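Local structure of Non-heme chloroperoxidase CPO-A1 (Streptomyces aureofaciens, 1A8Q) at residues T4-V9 against L76-T81; D53-G58 against F69-D74; P214-H219 against L269-K274; K245-S250 against K261-R266. The protein acts as a cofactor-free haloperoxidase that can brominate and may chlorinate in 7-chlorotetracycline biosynthesis. All coordinates share one frame; numbering follows the deposited sequence.

The four contacts fall into two pairs at different ends of the central sheet. Contacts 1 and 2 share helix 69-82: in sequence, contact 2 is nested inside the loop that contact 1 closes, and the two touch where Arg6 packs on Asp74. Contacts 3 and 4 share helix 260-272 and are joined through the neighbouring strands 215-220 and 243-247, Val218 packing on Tyr247. Contact 1 is the more superficial and rests on a charged, hydrogen-bonded carboxylate. Contact 2 is buried, with arginine methylenes on a phenylalanine. Contact 3 is buried and apolar, whereas contact 4 combines a buried tyrosine with an exposed lysine and two waters.

Contact 1: residues T4-V9 against L76-T81; sequences TTRDGV and LNDLLT
A single carboxylate oxygen, Asp78 OD2, joins the helix to the turn by receiving two N-H groups of Arg6. The backbone N of Arg6 donates to Asp78 OD2 at 2.9 Å with an N-H...O angle of 164°, and Arg6 NH1 donates to the same oxygen at 2.8 Å, closing a salt bridge. The two donors come from opposite faces of the carboxylate plane, while the oxygen itself sits at the edge of the guanidinium, in its plane. A chi1 of 67° starts the Arg6 chain alongside Asp78 OD2, it runs on extended to NE, and the turn at chi4 (-78°) brings NH1 to the oxygen that the main-chain N already holds. Thr5 adds a close packing contact, its CB 3.3 Å from Asp78 OD2. On the turn side, Thr5 OG1 accepts from the backbone N of both Asp7 and Val9, each at 3.2 Å, and Gly8 N is taken up by Thr5 O. Charge extends beyond the pair: Asp75 OD1 forms a second salt bridge with Arg6 NH1, and Asp7 OD2 lies over one face of the guanidinium as a purely electrostatic neighbour. The acidic surroundings would be expected to stabilise the arginine's positive charge. The arrangement is a type I beta turn containing an ST turn, a hairpin connection between strands 2-4 and 10-16 that is tied to helix 69-82 of the alpha/beta hydrolase fold.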
loop_
_atom_site.group_PDB
_atom_site.type_symbol
_atom_site.label_atom_id
_atom_site.label_comp_id
_atom_site.label_asym_id
_atom_site.label_seq_id
_atom_site.Cartn_x
_atom_site.Cartn_y
_atom_site.Cartn_z
ATOM N N THR A 4 15.687 -12.179 6.885
ATOM C CA THR A 4 16.912 -11.403 6.593
ATOM C C THR A 4 17.097 -11.362 5.070
ATOM O O THR A 4 17.080 -12.417 4.431
ATOM C CB THR A 4 18.115 -12.030 7.289
ATOM O OG1 THR A 4 17.890 -12.047 8.708
ATOM C CG2 THR A 4 19.388 -11.241 7.011
ATOM N N THR A 5 17.234 -10.153 4.532
ATOM C CA THR A 5 17.294 -10.028 3.078
ATOM C C THR A 5 18.689 -10.406 2.593
ATOM O O THR A 5 19.637 -10.534 3.363
ATOM C CB THR A 5 16.950 -8.632 2.557
ATOM O OG1 THR A 5 18.009 -7.738 2.950
ATOM C CG2 THR A 5 15.631 -8.132 3.124
ATOM N N ARG A 6 18.804 -10.375 1.261
ATOM C CA ARG A 6 20.087 -10.622 0.609
ATOM C C ARG A 6 21.159 -9.625 1.014
ATOM O O ARG A 6 22.370 -9.901 0.901
ATOM C CB ARG A 6 19.811 -10.457 -0.897
ATOM C CG ARG A 6 19.473 -8.997 -1.223
ATOM C CD ARG A 6 18.576 -8.849 -2.449
ATOM N NE ARG A 6 18.153 -7.451 -2.599
ATOM C CZ ARG A 6 17.183 -6.903 -1.873
ATOM N NH1 ARG A 6 16.506 -7.662 -1.026
ATOM N NH2 ARG A 6 16.873 -5.628 -1.997
ATOM N N ASP A 7 20.790 -8.445 1.458
ATOM C CA ASP A 7 21.689 -7.394 1.892
ATOM C C ASP A 7 21.915 -7.353 3.399
ATOM O O ASP A 7 22.548 -6.388 3.868
ATOM C CB ASP A 7 21.108 -6.007 1.591
ATOM C CG ASP A 7 20.874 -5.774 0.116
ATOM O OD1 ASP A 7 21.780 -6.115 -0.667
ATOM O OD2 ASP A 7 19.789 -5.240 -0.203
ATOM N N GLY A 8 21.309 -8.256 4.149
ATOM C CA GLY A 8 21.512 -8.277 5.593
ATOM C C GLY A 8 20.508 -7.398 6.322
ATOM O O GLY A 8 20.649 -7.204 7.541
ATOM N N VAL A 9 19.474 -6.943 5.635
ATOM C CA VAL A 9 18.469 -6.085 6.272
ATOM C C VAL A 9 17.468 -6.974 6.994
ATOM O O VAL A 9 17.165 -8.038 6.452
ATOM C CB VAL A 9 17.787 -5.202 5.223
ATOM C CG1 VAL A 9 16.575 -4.460 5.748
ATOM C CG2 VAL A 9 18.824 -4.149 4.778
ATOM N N LEU A 76 10.618 -7.856 -0.967
ATOM C CA LEU A 76 9.406 -8.688 -1.010
ATOM C C LEU A 76 9.743 -10.048 -1.608
ATOM O O LEU A 76 9.366 -11.099 -1.066
ATOM C CB LEU A 76 8.300 -7.947 -1.774
ATOM C CG LEU A 76 7.010 -8.754 -2.029
ATOM C CD1 LEU A 76 6.350 -9.033 -0.679
ATOM C CD2 LEU A 76 6.059 -7.992 -2.935
ATOM N N ASN A 77 10.566 -10.066 -2.675
ATOM C CA ASN A 77 10.989 -11.348 -3.251
ATOM C C ASN A 77 11.720 -12.216 -2.246
ATOM O O ASN A 77 11.530 -13.441 -2.182
ATOM C CB ASN A 77 11.851 -11.128 -4.505
ATOM C CG ASN A 77 12.345 -12.445 -5.088
ATOM O OD1 ASN A 77 13.539 -12.749 -5.139
ATOM N ND2 ASN A 77 11.410 -13.256 -5.505
ATOM N N ASP A 78 12.584 -11.606 -1.422
ATOM C CA ASP A 78 13.325 -12.383 -0.419
ATOM C C ASP A 78 12.367 -12.999 0.601
ATOM O O ASP A 78 12.593 -14.143 0.989
ATOM C CB ASP A 78 14.378 -11.538 0.315
ATOM C CG ASP A 78 15.605 -11.231 -0.533
ATOM O OD1 ASP A 78 15.836 -11.917 -1.562
ATOM O OD2 ASP A 78 16.327 -10.290 -0.173
ATOM N N LEU A 79 11.317 -12.290 0.991
ATOM C CA LEU A 79 10.362 -12.805 1.974
ATOM C C LEU A 79 9.564 -13.962 1.378
ATOM O O LEU A 79 9.417 -15.011 1.998
ATOM C CB LEU A 79 9.412 -11.666 2.384
ATOM C CG LEU A 79 8.280 -12.063 3.344
ATOM C CD1 LEU A 79 8.808 -12.324 4.734
ATOM C CD2 LEU A 79 7.233 -10.950 3.367
ATOM N N LEU A 80 9.107 -13.809 0.137
ATOM C CA LEU A 80 8.327 -14.881 -0.506
ATOM C C LEU A 80 9.189 -16.102 -0.772
ATOM O O LEU A 80 8.726 -17.234 -0.630
ATOM C CB LEU A 80 7.746 -14.380 -1.827
ATOM C CG LEU A 80 6.741 -13.227 -1.772
ATOM C CD1 LEU A 80 6.162 -12.992 -3.174
ATOM C CD2 LEU A 80 5.608 -13.413 -0.788
ATOM N N THR A 81 10.460 -15.894 -1.106
ATOM C CA THR A 81 11.369 -17.004 -1.349
ATOM C C THR A 81 11.788 -17.719 -0.074
ATOM O O THR A 81 11.820 -18.959 -0.025
ATOM C CB THR A 81 12.641 -16.482 -2.075
ATOM O OG1 THR A 81 12.195 -15.897 -3.318
ATOM C CG2 THR A 81 13.597 -17.632 -2.332
#

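Contact 2: residues D53-G58 against F69-D74; sequences DRRGHG and FDTFAD
Over one face of the Phe72 ring lies Arg54 CD, and at its edge Arg55 CD, 3.7 Å from Phe72 CE1; the Arg55 guanidinium in turn has Thr71 CG2 over one face. This pairing joins the loop after strand 48-52 of the alpha/beta hydrolase fold, here a type II beta turn from Arg54 to His57, to the first turns of helix 69-82. Arg54 CD stands over the middle of the ring, 3.6 Å from the centroid of Phe72 and 10° off its normal, a CH-pi contact. Its guanidinium lies farther on, its plane 56° from that of the ring; Arg54 CZ is 5.3 Å from the Phe72 centroid, so any cation-pi attraction is at most weak. The extended start of the Arg54 chain (chi1 -179°) carries CD across the ring before the bend at chi3 turns the charged end away, to Glu99 through NH2 and to His26 O through NH1. Phe72 also packs against Cys195 of helix 189-201. In Arg55, NH1 pairs with Asp75 OD2 and NH2 reaches Asp65 O, polar partners that fix the guanidinium beside the helix. Arg54 lies about 8 Å from the catalytic Ser94, between side chains, so the packing belongs to the surroundings of the triad. Within the turn, His57 ND1 donates to Arg55 O at 2.8 Å. Thr71 CG2 rests near the guanidinium's rim, 3.5 Å from Arg55 NH1.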
loop_
_atom_site.group_PDB
_atom_site.type_symbol
_atom_site.label_atom_id
_atom_site.label_comp_id
_atom_site.label_asym_id
_atom_site.label_seq_id
_atom_site.Cartn_x
_atom_site.Cartn_y
_atom_site.Cartn_z
ATOM N N ASP A 53 6.829 -5.283 7.396
ATOM C CA ASP A 53 7.097 -3.868 7.538
ATOM C C ASP A 53 8.229 -3.510 6.537
ATOM O O ASP A 53 9.279 -4.171 6.546
ATOM C CB ASP A 53 7.662 -3.575 8.945
ATOM C CG ASP A 53 6.611 -3.749 10.055
ATOM O OD1 ASP A 53 5.405 -3.896 9.795
ATOM O OD2 ASP A 53 7.036 -3.699 11.236
ATOM N N ARG A 54 7.949 -2.526 5.708
ATOM C CA ARG A 54 8.945 -2.110 4.679
ATOM C C ARG A 54 10.227 -1.672 5.388
ATOM O O ARG A 54 10.188 -1.203 6.521
ATOM C CB ARG A 54 8.329 -0.964 3.889
ATOM C CG ARG A 54 9.214 -0.413 2.743
ATOM C CD ARG A 54 8.390 0.490 1.795
ATOM N NE ARG A 54 7.365 -0.376 1.177
ATOM C CZ ARG A 54 6.069 -0.238 1.379
ATOM N NH1 ARG A 54 5.476 0.710 2.096
ATOM N NH2 ARG A 54 5.244 -1.135 0.787
ATOM N N ARG A 55 11.367 -1.836 4.732
ATOM C CA ARG A 55 12.648 -1.383 5.323
ATOM C C ARG A 55 12.459 0.021 5.844
ATOM O O ARG A 55 11.816 0.892 5.285
ATOM C CB ARG A 55 13.765 -1.434 4.264
ATOM C CG ARG A 55 13.470 -0.467 3.110
ATOM C CD ARG A 55 14.299 -0.854 1.891
ATOM N NE ARG A 55 15.729 -0.713 2.057
ATOM C CZ ARG A 55 16.658 -1.664 2.073
ATOM N NH1 ARG A 55 16.495 -2.958 1.955
ATOM N NH2 ARG A 55 17.930 -1.270 2.230
ATOM N N GLY A 56 13.055 0.286 7.069
ATOM C CA GLY A 56 12.881 1.637 7.607
ATOM C C GLY A 56 11.518 2.003 8.161
ATOM O O GLY A 56 11.270 3.165 8.462
ATOM N N HIS A 57 10.619 1.024 8.374
ATOM C CA HIS A 57 9.295 1.280 8.907
ATOM C C HIS A 57 9.059 0.214 10.007
ATOM O O HIS A 57 9.681 -0.856 9.950
ATOM C CB HIS A 57 8.202 1.102 7.817
ATOM C CG HIS A 57 8.264 2.080 6.664
ATOM N ND1 HIS A 57 9.297 2.128 5.747
ATOM C CD2 HIS A 57 7.373 3.031 6.309
ATOM C CE1 HIS A 57 9.078 3.100 4.886
ATOM N NE2 HIS A 57 7.926 3.684 5.215
ATOM N N GLY A 58 8.170 0.552 10.904
ATOM C CA GLY A 58 7.764 -0.431 11.930
ATOM C C GLY A 58 8.960 -0.973 12.684
ATOM O O GLY A 58 9.734 -0.186 13.251
ATOM N N PHE A 69 11.621 1.620 -5.471
ATOM C CA PHE A 69 10.767 0.439 -5.709
ATOM C C PHE A 69 11.486 -0.821 -6.081
ATOM O O PHE A 69 10.945 -1.914 -5.856
ATOM C CB PHE A 69 9.656 0.802 -6.729
ATOM C CG PHE A 69 8.636 1.701 -6.066
ATOM C CD1 PHE A 69 7.752 1.141 -5.180
ATOM C CD2 PHE A 69 8.588 3.057 -6.330
ATOM C CE1 PHE A 69 6.794 1.945 -4.569
ATOM C CE2 PHE A 69 7.613 3.845 -5.727
ATOM C CZ PHE A 69 6.729 3.301 -4.812
ATOM N N ASP A 70 12.627 -0.765 -6.805
ATOM C CA ASP A 70 13.353 -1.993 -7.107
ATOM C C ASP A 70 13.819 -2.685 -5.814
ATOM O O ASP A 70 13.692 -3.888 -5.657
ATOM C CB ASP A 70 14.595 -1.625 -7.936
ATOM C CG ASP A 70 14.240 -1.300 -9.377
ATOM O OD1 ASP A 70 13.161 -1.622 -9.894
ATOM O OD2 ASP A 70 15.140 -0.705 -10.034
ATOM N N THR A 71 14.327 -1.894 -4.851
ATOM C CA THR A 71 14.750 -2.512 -3.586
ATOM C C THR A 71 13.536 -3.038 -2.820
ATOM O O THR A 71 13.640 -4.144 -2.288
ATOM C CB THR A 71 15.452 -1.454 -2.709
ATOM O OG1 THR A 71 16.645 -1.027 -3.431
ATOM C CG2 THR A 71 15.906 -2.044 -1.392
ATOM N N PHE A 72 12.465 -2.259 -2.741
ATOM C CA PHE A 72 11.262 -2.779 -2.031
ATOM C C PHE A 72 10.770 -4.088 -2.650
ATOM O O PHE A 72 10.418 -5.021 -1.930
ATOM C CB PHE A 72 10.103 -1.778 -2.103
ATOM C CG PHE A 72 10.414 -0.430 -1.474
ATOM C CD1 PHE A 72 11.298 -0.323 -0.415
ATOM C CD2 PHE A 72 9.797 0.709 -1.986
ATOM C CE1 PHE A 72 11.562 0.947 0.117
ATOM C CE2 PHE A 72 10.043 1.956 -1.439
ATOM C CZ PHE A 72 10.927 2.052 -0.365
ATOM N N ALA A 73 10.751 -4.135 -3.997
ATOM C CA ALA A 73 10.300 -5.384 -4.646
ATOM C C ALA A 73 11.225 -6.542 -4.391
ATOM O O ALA A 73 10.819 -7.702 -4.263
ATOM C CB ALA A 73 10.216 -5.109 -6.169
ATOM N N ASP A 74 12.549 -6.351 -4.313
ATOM C CA ASP A 74 13.495 -7.411 -4.088
ATOM C C ASP A 74 13.396 -7.878 -2.626
ATOM O O ASP A 74 13.639 -9.042 -2.330
ATOM C CB ASP A 74 14.945 -7.065 -4.435
ATOM C CG ASP A 74 15.152 -6.842 -5.928
ATOM O OD1 ASP A 74 14.277 -7.124 -6.737
ATOM O OD2 ASP A 74 16.251 -6.315 -6.291
#

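Contact 3: residues P214-H219 against L269-K274; sequences PTLVVH and LEFLNK
Strand 215-219 passes beside the last turn of helix 260-272, the backbones closest at Leu216 and Phe271, whose CA atoms are 7.5 Å apart. Pro214 and Lys274 are paired at the ends of the two segments, their CA atoms 7.8 Å apart. Phe271 makes most of the contact. Its CG is anti to the backbone N (chi1 -173°), which sends the ring toward the strand. Leu216 CB lies over one ring face, displaced toward the rim, in a CH-pi contact 3.8 Å from the Phe271 centroid, and Leu216 CD2 approaches Phe271 CB at 4.0 Å. The ring edge turns to the main chain: Phe271 CZ is 3.7 Å from Pro214 O, and Pro214 CB adds an apolar contact with the same carbon. Ser114 and Val116 of strand 112-118 also touch the ring. This is helix-on-sheet packing, in which the C-terminal helix of the alpha/beta hydrolase fold lies against strands 112-118 and 215-220, in the parallel part of the sheet near its 243-247 edge.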
loop_
_atom_site.group_PDB
_atom_site.type_symbol
_atom_site.label_atom_id
_atom_site.label_comp_id
_atom_site.label_asym_id
_atom_site.label_seq_id
_atom_site.Cartn_x
_atom_site.Cartn_y
_atom_site.Cartn_z
ATOM N N PRO A 214 -5.563 -12.483 -12.185
ATOM C CA PRO A 214 -6.754 -11.721 -11.882
ATOM C C PRO A 214 -6.350 -10.581 -10.926
ATOM O O PRO A 214 -5.612 -10.900 -10.003
ATOM C CB PRO A 214 -7.695 -12.700 -11.189
ATOM C CG PRO A 214 -7.178 -14.040 -11.520
ATOM C CD PRO A 214 -5.727 -13.930 -11.918
ATOM N N THR A 215 -6.903 -9.412 -11.129
ATOM C CA THR A 215 -6.502 -8.270 -10.324
ATOM C C THR A 215 -7.739 -7.471 -9.998
ATOM O O THR A 215 -8.572 -7.209 -10.877
ATOM C CB THR A 215 -5.504 -7.372 -11.105
ATOM O OG1 THR A 215 -4.309 -8.118 -11.385
ATOM C CG2 THR A 215 -5.196 -6.156 -10.229
ATOM N N LEU A 216 -7.933 -7.143 -8.731
ATOM C CA LEU A 216 -9.006 -6.293 -8.296
ATOM C C LEU A 216 -8.443 -4.924 -7.919
ATOM O O LEU A 216 -7.497 -4.878 -7.133
ATOM C CB LEU A 216 -9.646 -6.894 -7.027
ATOM C CG LEU A 216 -10.711 -6.040 -6.353
ATOM C CD1 LEU A 216 -11.956 -5.793 -7.178
ATOM C CD2 LEU A 216 -11.109 -6.721 -5.024
ATOM N N VAL A 217 -9.019 -3.884 -8.451
ATOM C CA VAL A 217 -8.591 -2.516 -8.130
ATOM C C VAL A 217 -9.723 -1.878 -7.363
ATOM O O VAL A 217 -10.881 -1.849 -7.816
ATOM C CB VAL A 217 -8.301 -1.722 -9.431
ATOM C CG1 VAL A 217 -7.887 -0.302 -9.039
ATOM C CG2 VAL A 217 -7.190 -2.414 -10.220
ATOM N N VAL A 218 -9.504 -1.461 -6.094
ATOM C CA VAL A 218 -10.523 -0.802 -5.288
ATOM C C VAL A 218 -10.074 0.634 -5.008
ATOM O O VAL A 218 -8.887 0.768 -4.720
ATOM C CB VAL A 218 -10.688 -1.520 -3.915
ATOM C CG1 VAL A 218 -11.665 -0.791 -3.002
ATOM C CG2 VAL A 218 -11.194 -2.947 -4.179
ATOM N N HIS A 219 -10.936 1.648 -5.093
ATOM C CA HIS A 219 -10.435 2.994 -4.826
ATOM C C HIS A 219 -11.609 3.849 -4.400
ATOM O O HIS A 219 -12.713 3.698 -4.971
ATOM C CB HIS A 219 -9.831 3.558 -6.131
ATOM C CG HIS A 219 -8.694 4.518 -5.958
ATOM N ND1 HIS A 219 -7.445 4.198 -6.321
ATOM C CD2 HIS A 219 -8.668 5.770 -5.436
ATOM C CE1 HIS A 219 -6.602 5.203 -6.046
ATOM N NE2 HIS A 219 -7.334 6.157 -5.507
ATOM N N LEU A 269 -12.660 -10.953 0.639
ATOM C CA LEU A 269 -12.930 -12.361 0.837
ATOM C C LEU A 269 -13.646 -12.959 -0.397
ATOM O O LEU A 269 -13.269 -14.085 -0.750
ATOM C CB LEU A 269 -13.733 -12.562 2.107
ATOM C CG LEU A 269 -12.952 -12.505 3.440
ATOM C CD1 LEU A 269 -13.923 -12.741 4.578
ATOM C CD2 LEU A 269 -11.839 -13.539 3.451
ATOM N N GLU A 270 -14.484 -12.173 -1.028
ATOM C CA GLU A 270 -15.146 -12.671 -2.257
ATOM C C GLU A 270 -14.116 -12.886 -3.349
ATOM O O GLU A 270 -14.028 -13.941 -3.994
ATOM C CB GLU A 270 -16.210 -11.675 -2.691
ATOM C CG GLU A 270 -16.882 -12.094 -4.008
ATOM C CD GLU A 270 -17.904 -11.027 -4.381
ATOM O OE1 GLU A 270 -19.031 -11.110 -3.864
ATOM O OE2 GLU A 270 -17.539 -10.108 -5.135
ATOM N N PHE A 271 -13.190 -11.916 -3.528
ATOM C CA PHE A 271 -12.139 -12.012 -4.508
ATOM C C PHE A 271 -11.178 -13.142 -4.248
ATOM O O PHE A 271 -10.647 -13.741 -5.178
ATOM C CB PHE A 271 -11.352 -10.667 -4.551
ATOM C CG PHE A 271 -10.333 -10.616 -5.656
ATOM C CD1 PHE A 271 -10.751 -10.471 -6.977
ATOM C CD2 PHE A 271 -8.988 -10.836 -5.385
ATOM C CE1 PHE A 271 -9.781 -10.484 -7.977
ATOM C CE2 PHE A 271 -8.026 -10.783 -6.375
ATOM C CZ PHE A 271 -8.449 -10.630 -7.690
ATOM N N LEU A 272 -10.863 -13.465 -2.971
ATOM C CA LEU A 272 -9.900 -14.502 -2.668
ATOM C C LEU A 272 -10.358 -15.892 -3.119
ATOM O O LEU A 272 -9.521 -16.766 -3.290
ATOM C CB LEU A 272 -9.538 -14.558 -1.183
ATOM C CG LEU A 272 -8.725 -13.332 -0.717
ATOM C CD1 LEU A 272 -8.683 -13.286 0.813
ATOM C CD2 LEU A 272 -7.338 -13.370 -1.317
ATOM N N ASN A 273 -11.647 -16.073 -3.340
ATOM C CA ASN A 273 -12.145 -17.344 -3.859
ATOM C C ASN A 273 -11.987 -17.415 -5.372
ATOM O O ASN A 273 -12.679 -18.232 -6.011
ATOM C CB ASN A 273 -13.652 -17.450 -3.573
ATOM C CG ASN A 273 -13.888 -17.796 -2.128
ATOM O OD1 ASN A 273 -14.570 -18.774 -1.849
ATOM N ND2 ASN A 273 -13.314 -17.037 -1.206
ATOM N N LYS A 274 -11.205 -16.588 -6.027
ATOM C CA LYS A 274 -10.954 -16.576 -7.455
ATOM C C LYS A 274 -9.538 -17.085 -7.747
ATOM O O LYS A 274 -9.349 -17.790 -8.765
ATOM C CB LYS A 274 -11.107 -15.150 -7.972
ATOM C CG LYS A 274 -11.700 -14.927 -9.344
ATOM C CD LYS A 274 -12.205 -13.491 -9.489
ATOM C CE LYS A 274 -13.524 -13.320 -8.739
ATOM N NZ LYS A 274 -14.462 -12.424 -9.470
ATOM O OXT LYS A 274 -8.688 -17.069 -6.812
#

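Contact 4: residues K245-S250 against K261-R266; sequences KVYEGS and KEKFNR
Lys263 and Phe264, consecutive residues on helix 260-272, both meet Tyr247 at the end of strand 243-247. Lys263 comes first and runs over one face of the tyrosine ring. A fully stretched chain, with chi1 at 179°, lays the methylenes along the ring, running opposite to the tyrosine side chain. Lys263 CE sits above the middle of the ring, 3.6 Å from the Tyr247 centroid, and Lys263 NZ follows at 4.3 Å from that centroid in a cation-pi contact. The ammonium then reaches two waters: one accepts from Lys263 NZ at 2.9 Å and from Glu248 N, the other accepts from NZ at 2.8 Å and donates to Glu248 O and Ser250 OG. Ser250 OG is also hydrogen-bonded to Asp260 OD2. Through these waters the lysine reaches the type II turn from Tyr247 to Ser250. Phe264 follows and meets the tyrosine at its hydroxyl end: Tyr247 OH is 3.2 Å from Phe264 CA and lies at the edge of the Phe264 ring. That hydroxyl is hydrogen-bonded to Asp267 OD2 of the same helix. The contact packs C-terminal helix 260-272 on edge strand 243-247 of the alpha/beta hydrolase fold, with the Tyr247 side chain about 9 Å from that of Asp223 of the catalytic triad. The ring face and the two waters would together be expected to stabilise the ammonium charge, while the Asp267 bond satisfies the tyrosine hydroxyl.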
loop_
_atom_site.group_PDB
_atom_site.type_symbol
_atom_site.label_atom_id
_atom_site.label_comp_id
_atom_site.label_asym_id
_atom_site.label_seq_id
_atom_site.Cartn_x
_atom_site.Cartn_y
_atom_site.Cartn_z
ATOM N N LYS A 245 -13.623 -1.582 -8.507
ATOM C CA LYS A 245 -14.747 -1.305 -7.640
ATOM C C LYS A 245 -14.528 0.090 -7.057
ATOM O O LYS A 245 -13.538 0.271 -6.321
ATOM C CB LYS A 245 -14.906 -2.342 -6.509
ATOM C CG LYS A 245 -15.366 -3.712 -6.995
ATOM C CD LYS A 245 -15.631 -4.700 -5.844
ATOM C CE LYS A 245 -16.413 -5.885 -6.442
ATOM N NZ LYS A 245 -17.057 -6.686 -5.367
ATOM N N VAL A 246 -15.345 1.054 -7.417
ATOM C CA VAL A 246 -15.268 2.404 -6.881
ATOM C C VAL A 246 -16.047 2.461 -5.566
ATOM O O VAL A 246 -17.206 2.061 -5.514
ATOM C CB VAL A 246 -15.804 3.455 -7.852
ATOM C CG1 VAL A 246 -15.835 4.852 -7.231
ATOM C CG2 VAL A 246 -14.920 3.340 -9.102
ATOM N N TYR A 247 -15.383 2.958 -4.517
ATOM C CA TYR A 247 -16.095 3.086 -3.226
ATOM C C TYR A 247 -16.555 4.520 -3.105
ATOM O O TYR A 247 -15.766 5.431 -2.799
ATOM C CB TYR A 247 -15.183 2.687 -2.060
ATOM C CG TYR A 247 -15.065 1.214 -1.765
ATOM C CD1 TYR A 247 -15.325 0.218 -2.689
ATOM C CD2 TYR A 247 -14.610 0.798 -0.505
ATOM C CE1 TYR A 247 -15.173 -1.135 -2.402
ATOM C CE2 TYR A 247 -14.397 -0.516 -0.220
ATOM C CZ TYR A 247 -14.767 -1.493 -1.121
ATOM O OH TYR A 247 -14.521 -2.792 -0.813
ATOM N N GLU A 248 -17.841 4.783 -3.334
ATOM C CA GLU A 248 -18.357 6.148 -3.280
ATOM C C GLU A 248 -18.215 6.749 -1.890
ATOM O O GLU A 248 -18.601 6.168 -0.890
ATOM C CB GLU A 248 -19.850 6.160 -3.738
ATOM C CG GLU A 248 -19.943 5.809 -5.217
ATOM C CD GLU A 248 -21.267 6.181 -5.860
ATOM O OE1 GLU A 248 -22.236 6.510 -5.147
ATOM O OE2 GLU A 248 -21.315 6.124 -7.114
ATOM N N GLY A 249 -17.673 7.955 -1.821
ATOM C CA GLY A 249 -17.482 8.679 -0.579
ATOM C C GLY A 249 -16.329 8.206 0.288
ATOM O O GLY A 249 -16.220 8.737 1.418
ATOM N N SER A 250 -15.501 7.279 -0.149
ATOM C CA SER A 250 -14.484 6.715 0.739
ATOM C C SER A 250 -13.148 7.460 0.621
ATOM O O SER A 250 -12.774 7.926 -0.442
ATOM C CB SER A 250 -14.242 5.235 0.448
ATOM O OG SER A 250 -15.364 4.518 0.983
ATOM N N LYS A 261 -13.970 -0.405 6.352
ATOM C CA LYS A 261 -13.111 -1.572 6.455
ATOM C C LYS A 261 -13.936 -2.866 6.386
ATOM O O LYS A 261 -13.363 -3.822 5.885
ATOM C CB LYS A 261 -12.255 -1.500 7.715
ATOM C CG LYS A 261 -13.032 -1.761 8.986
ATOM C CD LYS A 261 -11.967 -1.633 10.129
ATOM C CE LYS A 261 -12.575 -1.848 11.498
ATOM N NZ LYS A 261 -11.492 -1.567 12.533
ATOM N N GLU A 262 -15.173 -2.893 6.859
ATOM C CA GLU A 262 -15.950 -4.133 6.711
ATOM C C GLU A 262 -16.387 -4.366 5.249
ATOM O O GLU A 262 -16.434 -5.537 4.832
ATOM C CB GLU A 262 -17.187 -4.093 7.593
ATOM C CG GLU A 262 -16.815 -4.138 9.070
ATOM C CD GLU A 262 -16.411 -2.832 9.702
ATOM O OE1 GLU A 262 -16.502 -1.722 9.162
ATOM O OE2 GLU A 262 -15.946 -2.844 10.878
ATOM N N LYS A 263 -16.633 -3.264 4.562
ATOM C CA LYS A 263 -16.983 -3.380 3.129
ATOM C C LYS A 263 -15.799 -3.949 2.383
ATOM O O LYS A 263 -15.936 -4.854 1.534
ATOM C CB LYS A 263 -17.461 -2.021 2.628
ATOM C CG LYS A 263 -17.842 -1.937 1.156
ATOM C CD LYS A 263 -17.969 -0.447 0.793
ATOM C CE LYS A 263 -18.410 -0.306 -0.659
ATOM N NZ LYS A 263 -19.011 1.068 -0.812
ATOM N N PHE A 264 -14.560 -3.433 2.651
ATOM C CA PHE A 264 -13.394 -3.951 1.961
ATOM C C PHE A 264 -13.152 -5.392 2.329
ATOM O O PHE A 264 -12.820 -6.236 1.498
ATOM C CB PHE A 264 -12.116 -3.110 2.292
ATOM C CG PHE A 264 -10.888 -3.641 1.613
ATOM C CD1 PHE A 264 -10.756 -3.553 0.211
ATOM C CD2 PHE A 264 -9.857 -4.220 2.324
ATOM C CE1 PHE A 264 -9.654 -4.100 -0.405
ATOM C CE2 PHE A 264 -8.720 -4.707 1.709
ATOM C CZ PHE A 264 -8.614 -4.641 0.330
ATOM N N ASN A 265 -13.285 -5.769 3.618
ATOM C CA ASN A 265 -13.043 -7.145 3.995
ATOM C C ASN A 265 -14.000 -8.086 3.209
ATOM O O ASN A 265 -13.560 -9.160 2.792
ATOM C CB ASN A 265 -13.292 -7.300 5.501
ATOM C CG ASN A 265 -12.201 -6.695 6.381
ATOM O OD1 ASN A 265 -11.186 -6.273 5.831
ATOM N ND2 ASN A 265 -12.441 -6.712 7.698
ATOM N N ARG A 266 -15.229 -7.656 3.072
ATOM C CA ARG A 266 -16.242 -8.474 2.348
ATOM C C ARG A 266 -15.840 -8.640 0.881
ATOM O O ARG A 266 -15.778 -9.759 0.356
ATOM C CB ARG A 266 -17.568 -7.748 2.459
ATOM C CG ARG A 266 -18.849 -8.490 2.113
ATOM C CD ARG A 266 -19.943 -7.957 3.054
ATOM N NE ARG A 266 -20.847 -9.011 3.518
ATOM C CZ ARG A 266 -22.177 -8.948 3.423
ATOM N NH1 ARG A 266 -22.800 -7.893 2.903
ATOM N NH2 ARG A 266 -22.917 -9.961 3.853
HETATM O O HOH W 1 -19.761 2.624 -3.195
HETATM O O HOH W 2 -17.863 3.520 0.060
#